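Local coordinates for encapsidation protein (Bacillus phage phi29, PDB 5HD9), which probably hydrolyses ATP as the motor ATPase that packages the phage DNA, the crystallised part being its N-terminal ASCE domain, at residues Asn17-Ala22 / Leu184-Asp189; Pro128-Ala133 / Asn161-Phe166. One frame throughout, in Å; residues are numbered along the deposited sequence.

Contact 1: residues Asn17-Ala22 / Leu184-Asp189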
# COMPACT_ATOMS: atom_id res chain seq x y z
N ASN A 17 8.02 2.54 0.77
CA ASN A 17 7.75 3.49 -0.31
C ASN A 17 6.57 4.40 0.02
O ASN A 17 5.53 3.92 0.50
CB ASN A 17 7.47 2.75 -1.62
CG ASN A 17 8.59 1.81 -2.01
OD1 ASN A 17 9.50 2.18 -2.75
ND2 ASN A 17 8.51 0.57 -1.52
N PHE A 18 6.73 5.69 -0.23
CA PHE A 18 5.67 6.67 -0.01
C PHE A 18 5.39 7.44 -1.29
O PHE A 18 6.23 8.20 -1.77
CB PHE A 18 6.06 7.65 1.11
CG PHE A 18 6.52 6.98 2.37
CD1 PHE A 18 7.86 6.71 2.57
CD2 PHE A 18 5.62 6.63 3.36
CE1 PHE A 18 8.30 6.10 3.74
CE2 PHE A 18 6.05 6.02 4.53
CZ PHE A 18 7.39 5.75 4.71
N VAL A 19 4.20 7.25 -1.86
CA VAL A 19 3.77 7.99 -3.03
C VAL A 19 2.73 9.03 -2.60
O VAL A 19 1.65 8.67 -2.12
CB VAL A 19 3.18 7.07 -4.12
CG1 VAL A 19 3.00 7.84 -5.42
CG2 VAL A 19 4.09 5.87 -4.34
N ILE A 20 3.07 10.30 -2.76
CA ILE A 20 2.26 11.38 -2.20
C ILE A 20 1.93 12.45 -3.24
O ILE A 20 2.50 12.48 -4.33
CB ILE A 20 2.97 12.04 -1.00
CG1 ILE A 20 4.28 12.70 -1.44
CG2 ILE A 20 3.23 10.99 0.08
CD1 ILE A 20 4.99 13.45 -0.32
N GLY A 21 0.99 13.32 -2.89
CA GLY A 21 0.46 14.29 -3.83
C GLY A 21 -0.36 13.59 -4.90
O GLY A 21 -0.76 14.21 -5.89
N ALA A 22 -0.59 12.30 -4.70
CA ALA A 22 -1.29 11.47 -5.67
C ALA A 22 -2.69 12.00 -5.93
O ALA A 22 -3.55 11.95 -5.06
CB ALA A 22 -1.36 10.02 -5.17
N LEU A 184 11.86 5.31 -0.10
CA LEU A 184 11.69 6.09 -1.32
C LEU A 184 10.43 6.95 -1.20
O LEU A 184 9.39 6.47 -0.76
CB LEU A 184 11.60 5.16 -2.53
CG LEU A 184 11.24 5.79 -3.88
CD1 LEU A 184 12.33 6.74 -4.32
CD2 LEU A 184 11.00 4.71 -4.92
N ILE A 185 10.54 8.22 -1.59
CA ILE A 185 9.38 9.11 -1.65
C ILE A 185 9.17 9.56 -3.08
O ILE A 185 10.04 10.20 -3.67
CB ILE A 185 9.55 10.34 -0.73
CG1 ILE A 185 9.66 9.90 0.73
CG2 ILE A 185 8.37 11.31 -0.89
CD1 ILE A 185 10.05 11.01 1.69
N GLU A 186 8.01 9.21 -3.65
CA GLU A 186 7.65 9.63 -5.00
C GLU A 186 6.56 10.69 -4.96
O GLU A 186 5.57 10.55 -4.26
CB GLU A 186 7.19 8.45 -5.85
CG GLU A 186 6.97 8.82 -7.32
CD GLU A 186 6.42 7.68 -8.14
OE1 GLU A 186 5.87 6.73 -7.55
OE2 GLU A 186 6.54 7.74 -9.38
N ILE A 187 6.76 11.76 -5.73
CA ILE A 187 5.72 12.76 -5.94
C ILE A 187 5.38 12.77 -7.43
O ILE A 187 6.00 13.49 -8.21
CB ILE A 187 6.17 14.16 -5.47
CG1 ILE A 187 6.48 14.14 -3.98
CG2 ILE A 187 5.08 15.19 -5.75
CD1 ILE A 187 7.23 15.35 -3.47
N PRO A 188 4.41 11.94 -7.83
CA PRO A 188 4.12 11.81 -9.26
C PRO A 188 3.55 13.08 -9.86
O PRO A 188 2.73 13.75 -9.24
CB PRO A 188 3.09 10.68 -9.32
CG PRO A 188 3.13 10.01 -7.99
CD PRO A 188 3.54 11.06 -7.02
N ASP A 189 4.00 13.41 -11.07
CA ASP A 189 3.46 14.53 -11.83
C ASP A 189 2.64 13.99 -12.99
O ASP A 189 2.62 14.56 -14.08
CB ASP A 189 4.60 15.43 -12.34
CG ASP A 189 5.66 14.65 -13.09
OD1 ASP A 189 5.40 14.23 -14.24
OD2 ASP A 189 6.77 14.47 -12.54

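Contact 2: residues Pro128-Ala133 / Asn161-Phe166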
# COMPACT_ATOMS: atom_id res chain seq x y z
N PRO A 128 -1.52 5.85 18.38
CA PRO A 128 -0.30 5.99 19.19
C PRO A 128 0.77 4.97 18.82
O PRO A 128 0.47 3.78 18.74
CB PRO A 128 -0.79 5.78 20.63
CG PRO A 128 -2.23 5.35 20.53
CD PRO A 128 -2.74 5.80 19.21
N ASN A 129 2.00 5.43 18.61
CA ASN A 129 3.08 4.57 18.15
C ASN A 129 2.67 3.80 16.91
O ASN A 129 2.94 2.60 16.79
CB ASN A 129 3.51 3.61 19.26
CG ASN A 129 3.95 4.33 20.52
OD1 ASN A 129 3.14 4.91 21.24
ND2 ASN A 129 5.25 4.29 20.80
N GLU A 130 2.00 4.49 16.00
CA GLU A 130 1.51 3.88 14.77
C GLU A 130 2.64 3.36 13.89
O GLU A 130 2.51 2.31 13.28
CB GLU A 130 0.68 4.89 13.98
CG GLU A 130 0.10 4.35 12.69
CD GLU A 130 -0.67 5.39 11.92
OE1 GLU A 130 -0.42 5.55 10.71
OE2 GLU A 130 -1.53 6.06 12.53
N VAL A 131 3.74 4.09 13.84
CA VAL A 131 4.85 3.71 12.96
C VAL A 131 5.42 2.37 13.42
O VAL A 131 5.74 1.51 12.60
CB VAL A 131 5.96 4.78 12.93
CG1 VAL A 131 7.09 4.35 12.01
CG2 VAL A 131 5.39 6.11 12.48
N SER A 132 5.53 2.19 14.73
CA SER A 132 5.96 0.92 15.30
C SER A 132 4.98 -0.20 14.94
O SER A 132 5.38 -1.34 14.69
CB SER A 132 6.11 1.03 16.82
OG SER A 132 7.14 1.93 17.16
N ALA A 133 3.69 0.13 14.91
CA ALA A 133 2.67 -0.86 14.57
C ALA A 133 2.82 -1.35 13.13
O ALA A 133 2.77 -2.55 12.87
CB ALA A 133 1.27 -0.28 14.78
N ASN A 161 4.99 14.29 8.46
CA ASN A 161 4.06 13.32 9.02
C ASN A 161 4.84 12.32 9.87
O ASN A 161 6.07 12.28 9.79
CB ASN A 161 3.29 12.61 7.90
CG ASN A 161 4.17 11.70 7.07
OD1 ASN A 161 4.48 10.58 7.47
ND2 ASN A 161 4.56 12.18 5.90
N PRO A 162 4.14 11.52 10.69
CA PRO A 162 4.84 10.65 11.64
C PRO A 162 5.87 9.72 10.99
O PRO A 162 6.92 9.48 11.59
CB PRO A 162 3.70 9.83 12.26
CG PRO A 162 2.49 10.68 12.10
CD PRO A 162 2.68 11.40 10.80
N TYR A 163 5.59 9.23 9.79
CA TYR A 163 6.50 8.31 9.12
C TYR A 163 7.77 9.03 8.66
O TYR A 163 8.87 8.55 8.89
CB TYR A 163 5.79 7.63 7.94
CG TYR A 163 4.70 6.71 8.41
CD1 TYR A 163 3.41 7.18 8.65
CD2 TYR A 163 4.95 5.36 8.65
CE1 TYR A 163 2.41 6.34 9.09
CE2 TYR A 163 3.96 4.52 9.10
CZ TYR A 163 2.69 5.01 9.32
OH TYR A 163 1.70 4.17 9.77
N PHE A 164 7.61 10.18 8.02
CA PHE A 164 8.77 10.94 7.57
C PHE A 164 9.62 11.38 8.76
O PHE A 164 10.85 11.32 8.73
CB PHE A 164 8.35 12.16 6.75
CG PHE A 164 7.75 11.83 5.40
CD1 PHE A 164 7.40 10.53 5.07
CD2 PHE A 164 7.55 12.83 4.46
CE1 PHE A 164 6.85 10.24 3.84
CE2 PHE A 164 7.00 12.54 3.23
CZ PHE A 164 6.65 11.25 2.91
N LEU A 165 8.95 11.82 9.83
CA LEU A 165 9.64 12.24 11.04
C LEU A 165 10.38 11.07 11.68
O LEU A 165 11.55 11.19 12.05
CB LEU A 165 8.65 12.83 12.04
CG LEU A 165 7.96 14.13 11.64
CD1 LEU A 165 6.92 14.52 12.68
CD2 LEU A 165 8.97 15.25 11.45
N PHE A 166 9.70 9.93 11.79
CA PHE A 166 10.25 8.77 12.47
C PHE A 166 11.51 8.28 11.77
O PHE A 166 12.52 7.99 12.42
CB PHE A 166 9.20 7.65 12.54
CG PHE A 166 9.60 6.48 13.40
CD1 PHE A 166 10.41 5.48 12.89
CD2 PHE A 166 9.16 6.39 14.71
CE1 PHE A 166 10.78 4.41 13.68
CE2 PHE A 166 9.52 5.31 15.50
CZ PHE A 166 10.33 4.32 14.98

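Contact 1: residues Asn17-Ala22 / Leu184-Asp189
Ile-20 has CG1 lodged between the backbone N and the carbonyl carbon (chi1 64°), and this brings its CG1 to 3.7 Å from CG1 of Ile-187. Its CD1 then reaches CG2 of Ile-185 at 4.0 Å, a branch that stands anti to that residue's own backbone N. Phe-18 lies on the same face of the sheet as Ile-185; side chain to side chain, Phe-18 CD1 comes to 4.1 Å from Ile-185 CG1. Phe-164 and Phe-117 pack against the Phe-18 ring.

The two strands run parallel, 12° apart. Phe-18 both donates and accepts: its N binds Leu-184 O and its O receives Glu-186 N, each at 2.8 Å. Just past the strand, Ile-20 N closes the ladder on Glu-186 O at 2.9 Å.

Over the other face, Val-19 and Glu-186 stand side by side, the valine methyls next to OE1. Val-19 CG1 presses on Pro-188 CG at 3.4 Å, tighter than usual for two carbons, while Asn-17 OD1 rests on CB and CD2 of Leu-184 and Asn-17 ND2 hydrogen-bonds to Arg-14 O and Cys-150 O.

Strand 16-19 sits inside the mixed sheet, between 149-153 and 183-186, and leads through Gly-21 into what is probably the Walker A P-loop. The carboxylate of Glu-186 is buried, yet Tyr-4 binds OE1 and Arg-176 forms a salt bridge with OE2; this pairing would probably favour the ionised acid beside otherwise apolar neighbours.

Contact 2: residues Pro128-Ala133 / Asn161-Phe166
Val-131 sets one methyl over each of two aromatic rings of the helix that begins at Pro-162, both as CH-pi contacts. CG2 lies over one face of Tyr-163, 4.0 Å from the ring centroid and only 13° off the normal, and also meets CB of Pro-162. With CG1 anti to the backbone N (chi1 -180°), that other methyl rests over a face of Phe-166, 3.8 Å from the centroid, displaced toward the rim.

Deeper in, the Tyr-163 hydroxyl donates to Glu-130 OE1 at 2.7 Å. The carboxylate approaches the ring at its edge, its plane turned 58° from the ring, and accepts on the anti lone pair. Arg-51 makes a salt bridge to the same oxygen, and Ile-127 N binds OE2, so both oxygens of this buried acid are engaged.

Both segments are first turns of helices, 130-141 and 162-167, flanking the sheet of the ASCE domain; Phe-114 of strand 109-115 touches Glu-130 and Tyr-163 alike. Asn-161 is the N-cap of the second helix: OD1 accepts from Phe-164 N at 3.2 Å, the donor lying above the carbonyl plane, and more weakly from Tyr-163 N.

Toward solvent the fit slackens. The exposed Phe-166 still has the Val-131 methyl on its ring and Leu-135 beside it, but Ser-132 OG approaches CE2 only to 4.5 Å, and Ser-132 itself is partly exposed.

From the N terminus the chain first lays down strand 16-19, whose neighbour on one side, 183-186, comes only near the C terminus; contact 1 therefore closes a loop of 161 intervening residues. Within that span lies contact 2, a much shorter closure: the chain runs through helix 130-141 and strand 149-153, and the start of helix 162-167 then comes back against 128-133. The centres of the two contacts are about 17 Å apart, yet they meet: Phe-164 CE1 packs on Phe-18 CG at 3.6 Å, and Phe-164 CZ on Ile-185 CD1. Helix 162-167 thus joins the sheet strands of contact 1 to helix 130-141.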